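PDB 1XTY: peptidyl-tRNA hydrolase from Sulfolobus solfataricus, which hydrolyses the ester bond of N-acyl-aminoacyl-tRNAs, probably those that drop off the ribosome during protein synthesis, releasing the N-acyl amino acid and the tRNA. Local coordinates for residues I2-V7 against N47-Q52; V7-I12 against P94-C99; V59-L64 against G115-L120; F81-D86 against T98-G103. One frame throughout, in Å; residues are numbered along the deposited sequence.

Interaction 1 of 4, residues I2-V7 against N47-Q52; sequences IKMVIV and NEWLHQ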
loop_
_atom_site.group_PDB
_atom_site.type_symbol
_atom_site.label_atom_id
_atom_site.label_comp_id
_atom_site.label_asym_id
_atom_site.label_seq_id
_atom_site.Cartn_x
_atom_site.Cartn_y
_atom_site.Cartn_z
ATOM N N ILE A 2 8.530 14.806 4.670
ATOM C CA ILE A 2 8.969 13.682 3.860
ATOM C C ILE A 2 7.706 13.020 3.329
ATOM O O ILE A 2 6.755 12.808 4.078
ATOM C CB ILE A 2 9.756 12.661 4.710
ATOM C CG1 ILE A 2 10.982 13.340 5.326
ATOM C CG2 ILE A 2 10.167 11.465 3.862
ATOM C CD1 ILE A 2 11.925 13.947 4.305
ATOM N N LYS A 3 7.684 12.707 2.036
ATOM C CA LYS A 3 6.520 12.068 1.441
ATOM C C LYS A 3 6.851 10.995 0.417
ATOM O O LYS A 3 7.946 10.959 -0.140
ATOM C CB LYS A 3 5.621 13.109 0.773
ATOM C CG LYS A 3 4.949 14.057 1.749
ATOM C CD LYS A 3 4.046 15.034 1.034
ATOM C CE LYS A 3 3.417 16.007 2.018
ATOM N NZ LYS A 3 2.585 17.020 1.312
ATOM N N MET A 4 5.885 10.113 0.186
ATOM C CA MET A 4 6.035 9.057 -0.800
ATOM C C MET A 4 5.041 9.385 -1.900
ATOM O O MET A 4 3.897 9.748 -1.624
ATOM C CB MET A 4 5.691 7.683 -0.209
ATOM C CG MET A 4 5.708 6.569 -1.255
ATOM S SD MET A 4 5.194 4.946 -0.630
ATOM C CE MET A 4 6.675 4.438 0.202
ATOM N N VAL A 5 5.478 9.280 -3.146
ATOM C CA VAL A 5 4.605 9.554 -4.268
ATOM C C VAL A 5 4.483 8.304 -5.124
ATOM O O VAL A 5 5.478 7.631 -5.395
ATOM C CB VAL A 5 5.156 10.699 -5.148
ATOM C CG1 VAL A 5 4.207 10.967 -6.309
ATOM C CG2 VAL A 5 5.337 11.955 -4.310
ATOM N N ILE A 6 3.259 7.984 -5.524
ATOM C CA ILE A 6 3.022 6.832 -6.380
ATOM C C ILE A 6 2.340 7.336 -7.647
ATOM O O ILE A 6 1.291 7.980 -7.591
ATOM C CB ILE A 6 2.125 5.766 -5.705
ATOM C CG1 ILE A 6 2.808 5.212 -4.453
ATOM C CG2 ILE A 6 1.860 4.619 -6.678
ATOM C CD1 ILE A 6 2.596 6.041 -3.212
ATOM N N VAL A 7 2.962 7.056 -8.786
ATOM C CA VAL A 7 2.444 7.472 -10.083
ATOM C C VAL A 7 1.719 6.308 -10.747
ATOM O O VAL A 7 2.328 5.283 -11.054
ATOM C CB VAL A 7 3.594 7.940 -11.001
ATOM C CG1 VAL A 7 3.028 8.495 -12.308
ATOM C CG2 VAL A 7 4.433 8.993 -10.286
ATOM N N ASN A 47 12.359 6.446 8.331
ATOM C CA ASN A 47 11.989 6.594 9.736
ATOM C C ASN A 47 11.166 7.853 9.985
ATOM O O ASN A 47 10.171 7.820 10.711
ATOM C CB ASN A 47 13.236 6.624 10.617
ATOM C CG ASN A 47 13.916 5.278 10.700
ATOM O OD1 ASN A 47 13.279 4.267 11.014
ATOM N ND2 ASN A 47 15.215 5.251 10.424
ATOM N N GLU A 48 11.584 8.965 9.388
ATOM C CA GLU A 48 10.871 10.229 9.543
ATOM C C GLU A 48 9.479 10.130 8.924
ATOM O O GLU A 48 8.501 10.636 9.473
ATOM C CB GLU A 48 11.645 11.360 8.859
ATOM C CG GLU A 48 13.092 11.470 9.303
ATOM C CD GLU A 48 13.888 12.447 8.455
ATOM O OE1 GLU A 48 15.081 12.176 8.206
ATOM O OE2 GLU A 48 13.327 13.484 8.046
ATOM N N TRP A 49 9.402 9.482 7.766
ATOM C CA TRP A 49 8.140 9.322 7.060
ATOM C C TRP A 49 7.135 8.587 7.939
ATOM O O TRP A 49 5.970 8.971 8.022
ATOM C CB TRP A 49 8.378 8.542 5.770
ATOM C CG TRP A 49 7.161 8.320 4.936
ATOM C CD1 TRP A 49 6.397 9.273 4.320
ATOM C CD2 TRP A 49 6.608 7.056 4.560
ATOM N NE1 TRP A 49 5.406 8.676 3.577
ATOM C CE2 TRP A 49 5.512 7.315 3.707
ATOM C CE3 TRP A 49 6.936 5.723 4.860
ATOM C CZ2 TRP A 49 4.738 6.290 3.145
ATOM C CZ3 TRP A 49 6.168 4.704 4.301
ATOM C CH2 TRP A 49 5.080 4.995 3.451
ATOM N N LEU A 50 7.590 7.526 8.591
ATOM C CA LEU A 50 6.716 6.756 9.461
ATOM C C LEU A 50 6.262 7.622 10.638
ATOM O O LEU A 50 5.096 7.588 11.025
ATOM C CB LEU A 50 7.443 5.504 9.954
ATOM C CG LEU A 50 7.770 4.483 8.852
ATOM C CD1 LEU A 50 8.730 3.433 9.385
ATOM C CD2 LEU A 50 6.485 3.834 8.343
ATOM N N HIS A 51 7.180 8.409 11.194
ATOM C CA HIS A 51 6.853 9.285 12.320
ATOM C C HIS A 51 5.869 10.380 11.917
ATOM O O HIS A 51 5.145 10.916 12.759
ATOM C CB HIS A 51 8.118 9.945 12.883
ATOM C CG HIS A 51 8.907 9.070 13.805
ATOM N ND1 HIS A 51 9.562 7.934 13.383
ATOM C CD2 HIS A 51 9.156 9.174 15.134
ATOM C CE1 HIS A 51 10.183 7.377 14.410
ATOM N NE2 HIS A 51 9.950 8.112 15.483
ATOM N N GLN A 52 5.847 10.712 10.631
ATOM C CA GLN A 52 4.965 11.755 10.124
ATOM C C GLN A 52 3.608 11.242 9.653
ATOM O O GLN A 52 2.807 12.001 9.111
ATOM C CB GLN A 52 5.660 12.508 8.987
ATOM C CG GLN A 52 6.803 13.399 9.459
ATOM C CD GLN A 52 7.604 13.988 8.312
ATOM O OE1 GLN A 52 7.074 14.226 7.226
ATOM N NE2 GLN A 52 8.884 14.241 8.556
#

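Interaction 2 of 4, residues V7-I12 against P94-C99; sequences VVRSDI and PGTITC. With SO4 (sulfate ion), chain F.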
loop_
_atom_site.group_PDB
_atom_site.type_symbol
_atom_site.label_atom_id
_atom_site.label_comp_id
_atom_site.label_asym_id
_atom_site.label_seq_id
_atom_site.Cartn_x
_atom_site.Cartn_y
_atom_site.Cartn_z
ATOM N N VAL A 7 2.962 7.056 -8.786
ATOM C CA VAL A 7 2.444 7.472 -10.083
ATOM C C VAL A 7 1.719 6.308 -10.747
ATOM O O VAL A 7 2.328 5.283 -11.054
ATOM C CB VAL A 7 3.594 7.940 -11.001
ATOM C CG1 VAL A 7 3.028 8.495 -12.308
ATOM C CG2 VAL A 7 4.433 8.993 -10.286
ATOM N N VAL A 8 0.420 6.472 -10.976
ATOM C CA VAL A 8 -0.394 5.428 -11.588
ATOM C C VAL A 8 -0.709 5.713 -13.058
ATOM O O VAL A 8 -0.974 6.857 -13.428
ATOM C CB VAL A 8 -1.725 5.273 -10.827
ATOM C CG1 VAL A 8 -2.557 4.164 -11.440
ATOM C CG2 VAL A 8 -1.447 4.997 -9.358
ATOM N N ARG A 9 -0.674 4.670 -13.888
ATOM C CA ARG A 9 -0.980 4.796 -15.317
ATOM C C ARG A 9 -2.484 4.865 -15.535
ATOM O O ARG A 9 -3.225 4.008 -15.054
ATOM C CB ARG A 9 -0.438 3.603 -16.102
ATOM C CG ARG A 9 1.053 3.630 -16.343
ATOM C CD ARG A 9 1.480 2.427 -17.163
ATOM N NE ARG A 9 0.939 2.459 -18.518
ATOM C CZ ARG A 9 1.050 1.455 -19.382
ATOM N NH1 ARG A 9 1.677 0.342 -19.022
ATOM N NH2 ARG A 9 0.548 1.565 -20.603
ATOM N N SER A 10 -2.927 5.870 -16.283
ATOM C CA SER A 10 -4.348 6.050 -16.556
ATOM C C SER A 10 -4.805 5.425 -17.874
ATOM O O SER A 10 -6.004 5.259 -18.093
ATOM C CB SER A 10 -4.688 7.542 -16.570
ATOM O OG SER A 10 -4.262 8.176 -15.376
ATOM N N ASP A 11 -3.863 5.078 -18.746
ATOM C CA ASP A 11 -4.217 4.506 -20.044
ATOM C C ASP A 11 -4.544 3.018 -20.047
ATOM O O ASP A 11 -4.995 2.486 -21.061
ATOM C CB ASP A 11 -3.126 4.795 -21.082
ATOM C CG ASP A 11 -1.764 4.284 -20.662
ATOM O OD1 ASP A 11 -0.852 4.268 -21.517
ATOM O OD2 ASP A 11 -1.598 3.908 -19.483
ATOM N N ILE A 12 -4.312 2.336 -18.933
ATOM C CA ILE A 12 -4.645 0.921 -18.859
ATOM C C ILE A 12 -5.914 0.813 -18.021
ATOM O O ILE A 12 -6.233 1.719 -17.252
ATOM C CB ILE A 12 -3.512 0.082 -18.220
ATOM C CG1 ILE A 12 -3.142 0.641 -16.849
ATOM C CG2 ILE A 12 -2.300 0.059 -19.143
ATOM C CD1 ILE A 12 -2.027 -0.131 -16.170
ATOM N N PRO A 94 0.332 -10.211 -17.788
ATOM C CA PRO A 94 1.415 -10.158 -16.803
ATOM C C PRO A 94 2.622 -9.428 -17.381
ATOM O O PRO A 94 2.945 -9.586 -18.559
ATOM C CB PRO A 94 1.692 -11.633 -16.515
ATOM C CG PRO A 94 1.319 -12.307 -17.808
ATOM C CD PRO A 94 0.042 -11.600 -18.183
ATOM N N GLY A 95 3.269 -8.614 -16.556
ATOM C CA GLY A 95 4.425 -7.870 -17.018
ATOM C C GLY A 95 4.094 -6.428 -17.347
ATOM O O GLY A 95 4.991 -5.603 -17.514
ATOM N N THR A 96 2.803 -6.120 -17.438
ATOM C CA THR A 96 2.357 -4.764 -17.745
ATOM C C THR A 96 2.692 -3.822 -16.587
ATOM O O THR A 96 2.275 -4.052 -15.451
ATOM C CB THR A 96 0.826 -4.722 -17.973
ATOM O OG1 THR A 96 0.471 -5.621 -19.033
ATOM C CG2 THR A 96 0.377 -3.318 -18.333
ATOM N N ILE A 97 3.448 -2.767 -16.872
ATOM C CA ILE A 97 3.810 -1.797 -15.842
ATOM C C ILE A 97 2.554 -0.995 -15.484
ATOM O O ILE A 97 1.923 -0.396 -16.353
ATOM C CB ILE A 97 4.930 -0.857 -16.341
ATOM C CG1 ILE A 97 6.224 -1.660 -16.524
ATOM C CG2 ILE A 97 5.139 0.295 -15.357
ATOM C CD1 ILE A 97 7.409 -0.840 -17.017
ATOM N N THR A 98 2.197 -0.992 -14.204
ATOM C CA THR A 98 0.995 -0.298 -13.746
ATOM C C THR A 98 1.249 1.000 -12.990
ATOM O O THR A 98 0.428 1.922 -13.036
ATOM C CB THR A 98 0.150 -1.208 -12.828
ATOM O OG1 THR A 98 0.925 -1.576 -11.684
ATOM C CG2 THR A 98 -0.289 -2.469 -13.568
ATOM N N CYS A 99 2.369 1.079 -12.276
ATOM C CA CYS A 99 2.666 2.287 -11.523
ATOM C C CYS A 99 4.117 2.369 -11.079
ATOM O O CYS A 99 4.876 1.397 -11.176
ATOM C CB CYS A 99 1.743 2.396 -10.302
ATOM S SG CYS A 99 1.926 1.070 -9.084
HETATM S S SO4 F . 1.840 -1.430 -22.322
HETATM O O1 SO4 F . 0.861 -2.511 -22.114
HETATM O O2 SO4 F . 2.445 -1.068 -21.030
HETATM O O3 SO4 F . 1.151 -0.255 -22.888
HETATM O O4 SO4 F . 2.887 -1.892 -23.250
#

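Interaction 3 of 4, residues V59-L64 against G115-L120; sequences VKVNSL and GDLKLL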
loop_
_atom_site.group_PDB
_atom_site.type_symbol
_atom_site.label_atom_id
_atom_site.label_comp_id
_atom_site.label_asym_id
_atom_site.label_seq_id
_atom_site.Cartn_x
_atom_site.Cartn_y
_atom_site.Cartn_z
ATOM N N VAL A 59 -0.630 10.334 -7.719
ATOM C CA VAL A 59 -0.862 11.081 -8.945
ATOM C C VAL A 59 -0.967 10.130 -10.127
ATOM O O VAL A 59 -0.757 8.924 -9.982
ATOM C CB VAL A 59 0.270 12.098 -9.181
ATOM C CG1 VAL A 59 0.289 13.113 -8.049
ATOM C CG2 VAL A 59 1.613 11.383 -9.263
ATOM N N LYS A 60 -1.299 10.666 -11.297
ATOM C CA LYS A 60 -1.447 9.832 -12.481
ATOM C C LYS A 60 -0.775 10.389 -13.732
ATOM O O LYS A 60 -0.447 11.573 -13.803
ATOM C CB LYS A 60 -2.933 9.605 -12.768
ATOM C CG LYS A 60 -3.730 10.887 -12.979
ATOM C CD LYS A 60 -5.206 10.596 -13.237
ATOM C CE LYS A 60 -6.008 11.882 -13.389
ATOM N NZ LYS A 60 -7.454 11.627 -13.671
ATOM N N VAL A 61 -0.560 9.503 -14.702
ATOM C CA VAL A 61 0.036 9.838 -15.995
ATOM C C VAL A 61 -0.709 8.977 -17.005
ATOM O O VAL A 61 -1.206 7.910 -16.657
ATOM C CB VAL A 61 1.550 9.497 -16.052
ATOM C CG1 VAL A 61 2.322 10.376 -15.085
ATOM C CG2 VAL A 61 1.769 8.030 -15.737
ATOM N N ASN A 62 -0.797 9.426 -18.252
ATOM C CA ASN A 62 -1.526 8.659 -19.255
ATOM C C ASN A 62 -0.673 7.899 -20.262
ATOM O O ASN A 62 -1.144 7.575 -21.355
ATOM C CB ASN A 62 -2.499 9.571 -20.006
ATOM C CG ASN A 62 -1.872 10.888 -20.391
ATOM O OD1 ASN A 62 -0.761 10.928 -20.922
ATOM N ND2 ASN A 62 -2.584 11.982 -20.131
ATOM N N SER A 63 0.575 7.612 -19.908
ATOM C CA SER A 63 1.441 6.866 -20.811
ATOM C C SER A 63 2.602 6.200 -20.091
ATOM O O SER A 63 3.095 6.696 -19.076
ATOM C CB SER A 63 1.994 7.777 -21.913
ATOM O OG SER A 63 3.083 8.550 -21.442
ATOM N N LEU A 64 3.036 5.069 -20.631
ATOM C CA LEU A 64 4.148 4.333 -20.058
ATOM C C LEU A 64 5.425 5.165 -20.129
ATOM O O LEU A 64 6.234 5.145 -19.207
ATOM C CB LEU A 64 4.349 3.016 -20.809
ATOM C CG LEU A 64 5.479 2.119 -20.300
ATOM C CD1 LEU A 64 5.190 1.675 -18.878
ATOM C CD2 LEU A 64 5.613 0.918 -21.208
ATOM N N GLY A 115 6.042 17.167 -9.491
ATOM C CA GLY A 115 5.277 18.345 -9.122
ATOM C C GLY A 115 4.272 18.837 -10.154
ATOM O O GLY A 115 3.474 19.728 -9.863
ATOM N N ASP A 116 4.290 18.251 -11.347
ATOM C CA ASP A 116 3.392 18.668 -12.425
ATOM C C ASP A 116 2.274 17.677 -12.737
ATOM O O ASP A 116 1.597 17.809 -13.758
ATOM C CB ASP A 116 4.207 18.903 -13.702
ATOM C CG ASP A 116 4.939 17.649 -14.167
ATOM O OD1 ASP A 116 5.581 16.991 -13.320
ATOM O OD2 ASP A 116 4.878 17.317 -15.375
ATOM N N LEU A 117 2.060 16.699 -11.867
ATOM C CA LEU A 117 1.033 15.701 -12.137
ATOM C C LEU A 117 -0.280 15.914 -11.400
ATOM O O LEU A 117 -0.313 16.492 -10.316
ATOM C CB LEU A 117 1.585 14.311 -11.822
ATOM C CG LEU A 117 2.950 14.044 -12.464
ATOM C CD1 LEU A 117 3.496 12.712 -11.980
ATOM C CD2 LEU A 117 2.818 14.065 -13.977
ATOM N N LYS A 118 -1.362 15.440 -12.013
ATOM C CA LYS A 118 -2.696 15.546 -11.439
ATOM C C LYS A 118 -2.931 14.393 -10.468
ATOM O O LYS A 118 -2.450 13.281 -10.684
ATOM C CB LYS A 118 -3.759 15.477 -12.540
ATOM C CG LYS A 118 -3.702 16.589 -13.576
ATOM C CD LYS A 118 -4.803 16.399 -14.614
ATOM C CE LYS A 118 -4.812 17.517 -15.645
ATOM N NZ LYS A 118 -5.864 17.302 -16.679
ATOM N N LEU A 119 -3.677 14.660 -9.403
ATOM C CA LEU A 119 -3.986 13.631 -8.417
ATOM C C LEU A 119 -4.936 12.609 -9.028
ATOM O O LEU A 119 -5.760 12.946 -9.878
ATOM C CB LEU A 119 -4.640 14.256 -7.185
ATOM C CG LEU A 119 -3.806 15.261 -6.393
ATOM C CD1 LEU A 119 -4.681 15.911 -5.331
ATOM C CD2 LEU A 119 -2.612 14.562 -5.761
ATOM N N LEU A 120 -4.817 11.359 -8.596
ATOM C CA LEU A 120 -5.681 10.297 -9.099
ATOM C C LEU A 120 -7.071 10.452 -8.485
ATOM O O LEU A 120 -7.188 11.207 -7.497
ATOM C CB LEU A 120 -5.109 8.929 -8.723
ATOM C CG LEU A 120 -5.912 7.706 -9.169
ATOM C CD1 LEU A 120 -5.863 7.580 -10.686
ATOM C CD2 LEU A 120 -5.343 6.459 -8.512
HETATM O O HOH W 1 -1.048 14.189 -14.709
#

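Interaction 4 of 4, residues F81-D86 against T98-G103; sequences FSIIED and TCLGIG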
loop_
_atom_site.group_PDB
_atom_site.type_symbol
_atom_site.label_atom_id
_atom_site.label_comp_id
_atom_site.label_asym_id
_atom_site.label_seq_id
_atom_site.Cartn_x
_atom_site.Cartn_y
_atom_site.Cartn_z
ATOM N N PHE A 81 12.980 3.975 -5.655
ATOM C CA PHE A 81 11.875 3.894 -6.598
ATOM C C PHE A 81 11.501 2.441 -6.856
ATOM O O PHE A 81 12.314 1.541 -6.667
ATOM C CB PHE A 81 12.227 4.610 -7.914
ATOM C CG PHE A 81 13.227 3.882 -8.772
ATOM C CD1 PHE A 81 12.811 2.903 -9.675
ATOM C CD2 PHE A 81 14.582 4.182 -8.688
ATOM C CE1 PHE A 81 13.737 2.235 -10.483
ATOM C CE2 PHE A 81 15.515 3.520 -9.492
ATOM C CZ PHE A 81 15.091 2.546 -10.389
ATOM N N SER A 82 10.256 2.215 -7.258
ATOM C CA SER A 82 9.799 0.863 -7.550
ATOM C C SER A 82 8.906 0.863 -8.774
ATOM O O SER A 82 7.976 1.661 -8.866
ATOM C CB SER A 82 9.027 0.284 -6.359
ATOM O OG SER A 82 7.902 1.090 -6.037
ATOM N N ILE A 83 9.202 -0.022 -9.721
ATOM C CA ILE A 83 8.390 -0.130 -10.929
ATOM C C ILE A 83 7.580 -1.406 -10.759
ATOM O O ILE A 83 8.133 -2.509 -10.700
ATOM C CB ILE A 83 9.257 -0.225 -12.200
ATOM C CG1 ILE A 83 10.104 1.046 -12.343
ATOM C CG2 ILE A 83 8.361 -0.392 -13.428
ATOM C CD1 ILE A 83 11.087 1.009 -13.504
ATOM N N ILE A 84 6.268 -1.245 -10.660
ATOM C CA ILE A 84 5.376 -2.374 -10.453
ATOM C C ILE A 84 4.754 -2.913 -11.739
ATOM O O ILE A 84 4.248 -2.148 -12.558
ATOM C CB ILE A 84 4.247 -1.982 -9.481
ATOM C CG1 ILE A 84 4.857 -1.510 -8.153
ATOM C CG2 ILE A 84 3.302 -3.151 -9.271
ATOM C CD1 ILE A 84 5.738 -2.554 -7.468
ATOM N N GLU A 85 4.808 -4.232 -11.912
ATOM C CA GLU A 85 4.221 -4.877 -13.083
ATOM C C GLU A 85 3.118 -5.812 -12.603
ATOM O O GLU A 85 3.202 -6.386 -11.513
ATOM C CB GLU A 85 5.273 -5.665 -13.883
ATOM C CG GLU A 85 6.477 -4.824 -14.320
ATOM C CD GLU A 85 7.303 -5.460 -15.438
ATOM O OE1 GLU A 85 7.329 -6.703 -15.553
ATOM O OE2 GLU A 85 7.946 -4.706 -16.200
ATOM N N ASP A 86 2.081 -5.953 -13.416
ATOM C CA ASP A 86 0.946 -6.805 -13.081
ATOM C C ASP A 86 1.338 -8.284 -13.048
ATOM O O ASP A 86 2.223 -8.721 -13.791
ATOM C CB ASP A 86 -0.176 -6.572 -14.099
ATOM C CG ASP A 86 -1.519 -7.099 -13.624
ATOM O OD1 ASP A 86 -1.771 -8.313 -13.749
ATOM O OD2 ASP A 86 -2.323 -6.292 -13.114
ATOM N N THR A 98 2.197 -0.992 -14.204
ATOM C CA THR A 98 0.995 -0.298 -13.746
ATOM C C THR A 98 1.249 1.000 -12.990
ATOM O O THR A 98 0.428 1.922 -13.036
ATOM C CB THR A 98 0.150 -1.208 -12.828
ATOM O OG1 THR A 98 0.925 -1.576 -11.684
ATOM C CG2 THR A 98 -0.289 -2.469 -13.568
ATOM N N CYS A 99 2.369 1.079 -12.276
ATOM C CA CYS A 99 2.666 2.287 -11.523
ATOM C C CYS A 99 4.117 2.369 -11.079
ATOM O O CYS A 99 4.876 1.397 -11.176
ATOM C CB CYS A 99 1.743 2.396 -10.302
ATOM S SG CYS A 99 1.926 1.070 -9.084
ATOM N N LEU A 100 4.480 3.549 -10.588
ATOM C CA LEU A 100 5.828 3.847 -10.129
ATOM C C LEU A 100 5.793 4.479 -8.738
ATOM O O LEU A 100 5.082 5.459 -8.511
ATOM C CB LEU A 100 6.496 4.832 -11.100
ATOM C CG LEU A 100 7.837 5.447 -10.689
ATOM C CD1 LEU A 100 8.944 4.398 -10.807
ATOM C CD2 LEU A 100 8.154 6.640 -11.587
ATOM N N GLY A 101 6.552 3.915 -7.809
ATOM C CA GLY A 101 6.605 4.493 -6.480
ATOM C C GLY A 101 7.920 5.234 -6.345
ATOM O O GLY A 101 8.929 4.802 -6.903
ATOM N N ILE A 102 7.916 6.353 -5.625
ATOM C CA ILE A 102 9.130 7.135 -5.406
ATOM C C ILE A 102 9.200 7.598 -3.952
ATOM O O ILE A 102 8.219 8.103 -3.406
ATOM C CB ILE A 102 9.176 8.392 -6.316
ATOM C CG1 ILE A 102 9.120 7.982 -7.789
ATOM C CG2 ILE A 102 10.443 9.178 -6.048
ATOM C CD1 ILE A 102 9.002 9.165 -8.751
ATOM N N GLY A 103 10.358 7.418 -3.325
ATOM C CA GLY A 103 10.514 7.843 -1.948
ATOM C C GLY A 103 10.380 6.722 -0.933
ATOM O O GLY A 103 10.532 5.548 -1.278
#

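Interaction 1 of 4, residues I2-V7 against N47-Q52
The indole of Trp49 meets residues 2-7 of strand 2-9 along one side. Ile2 O lies at the rim, in the ring plane, 3.6 Å from Trp49 CD1, while the Met4 side chain comes in obliquely at the benzo end. Met4 CE reaches Trp49 CH2 at 3.7 Å, and Met4 SD stands 4.8 Å from the centroid of the six-membered ring, a Met-aromatic contact made at a slant. The Met4 chain runs extended from the backbone and then bends at its last torsion (chi3 -79°), and this bend folds the methyl group back onto the ring. Trp49 NE1 is not spent on the strand: it donates to Pro55 O.

The other flat group is the amide of Gln52, which receives the start of the strand. Ile2 N donates to Gln52 OE1 at 3.0 Å with an N-H...O angle of 155°, and the donor lies in the amide plane on a lone pair of the oxygen. Ile2 also packs on the helix: its CG2 branch is 3.9 Å from Trp49 CB, while CG1 passes 3.6 Å from Glu48 OE2, an apolar group beside a carboxylate.

The helix turn 47-51, the end of helix 40-51, crosses strand residues 2-7 at 93°, their axes 7.8 Å apart at closest approach. Pro104 of strand 97-106 touches Ile2, Met4 and Trp49 together, Ala27 and Leu30 of helix 16-35 pack on Met4, and Val28 of the second subunit packs on Trp49, so the indole also belongs to the dimer interface.

Interaction 2 of 4, residues V7-I12 against P94-C99
The contact lies in the mixed sheet where strand 2-9 ends and its antiparallel neighbour 97-106 begins, beside a sulfate ion. Val8 and Cys99 form a non-hydrogen-bonded pair, their CA atoms 4.4 Å apart. The next residue closes the backbone pairing, Arg9 N donating to Thr98 O at 3.1 Å in a nearly straight bond (168°).

Beyond that bond the Arg9 side chain takes over. Its chain bends at chi3 (66°), and the turn brings the guanidinium alongside Ile97 O. There NH1 gives a hydrogen bond of 2.8 Å to Ile97 O, in the carbonyl plane, and another of 2.6 Å to sulfate O2. NH2 meets sulfate O3 at 3.0 Å. From its own loop, Asp11 grips the group side-on: Asp11 OD2 takes NE at 3.1 Å through its syn lone pair, whereas Asp11 OD1 is met by NH2 from above the carboxylate plane. Ile12 CG2 covers one face of the guanidinium, offset toward its rim, and Ile12 CD1 rests 3.9 Å from Thr98 CG2.

Carboxylate, carbonyl and sulfate therefore hold the guanidinium at its edges and leave its rotation little freedom. The two-pronged salt bridge from Asp11 probably keeps it oriented, so that NH1 and NH2 jointly face the anion. The sulfate probably came from the crystallisation liquor; its position is consistent with a site able to receive a phosphate group, although the geometry alone does not establish one.

Interaction 3 of 4, residues V59-L64 against G115-L120
Leu117 turns its side chain toward strand 56-61 and lies across Val59 at about a right angle, Leu117 CD1 coming within 3.6 Å of Val59 CG2. Its other methyl, CD2, meets Val61 CG1 at 3.9 Å in an oblique approach, and the leucine thereby spans two valines that are two residues apart on one strand. Val59 is touched by a second leucine as well: its CG1 branch is 4.0 Å from Leu119 CD2. At chi1 -63° CG1 is anti to the carbonyl carbon and faces Leu119, while CG2 lies between N and the carbonyl carbon and faces Leu117.

Lys60 runs extended beyond CG, its aliphatic part crossing Leu120 roughly perpendicularly, with Lys60 CD 4.0 Å from Leu120 CD1. The backbones are joined by Lys60 N donating to Lys118 O (2.9 Å), the donor nearly in line with the C=O bond. A water bridges the strands, giving to Lys60 O at 2.8 Å and accepting from Lys118 N at 3.0 Å.

The weakly bonded strand 118-119 is added at the outer side of strand 56-61, with an antiparallel pairing at Val59 and Leu119 but directions 108° apart. Val5 and Val7 of strand 2-9, the other neighbour, pack on Val59, and Arg70 of helix 64-76 touches Leu117.

Interaction 4 of 4, residues F81-D86 against T98-G103
Strands 81-85 and 97-106 form an antiparallel beta hairpin, their axes in this region 4.6 Å apart and their directions 169° from each other. Ser82 and Gly101 exchange two backbone bonds: Ser82 N gives to Gly101 O and Gly101 N to Ser82 O, both at 2.9 Å. Two residues on, Ile84 N donates to Cys99 O (3.0 Å, 169°), but Thr98 N, not Cys99 N, returns the bond to Ile84 O (2.9 Å). With Thr98 psi at -31°, Thr98 and Cys99 make a classic beta bulge opposite Ile84.

The side chains alternate between two faces. On one, Leu100 CD1 lies 3.9 Å from Ile83 CG1, the two chains crossing at a slant, and the Phe81 ring approaches the same methyl obliquely. On the other, which Ser82 shares, Cys99 SG packs 3.9 Å from Ile84 CB.

Each face is backed by a helix. Ile67, Arg70 and Ala71 of helix 64-76 touch Leu100, while Gln22, His25 and Ala26 of helix 16-35 touch Ile84. Thr98 OG1 takes a hydrogen bond from Gln22 NE2; Asp86 OD1 is hydrogen-bonded to Gly88 N and OD2 salt-bridged to Lys18. Gly101 leaves room for a hydroxyl: Ser82 OG, which is hydrogen-bonded to Ala26 O, stands 3.7 Å from Gly101 CA.

How the interactions relate
All four contacts draw on one mixed sheet. Interactions 1 and 2 share Val7 on strand 2-9, with centres about 22 Å apart; the first lies by the dimer interface, the second by a sulfate. Interactions 2 and 4 share Thr98 and Cys99, and Thr96 O is 2.8 Å from Asp86 N, a probable hydrogen bond. Another sulfate lies about 4 Å from the Asp86 side chain, whereas the one held by Arg9 is about 10 Å from its carboxylate at nearest atoms. Interaction 3 joins from the far side of strand 2-9, where Val8 N approaches Val59 O at 2.9 Å. Interactions 3 and 4 do not touch, their nearest atoms being about 6 Å apart.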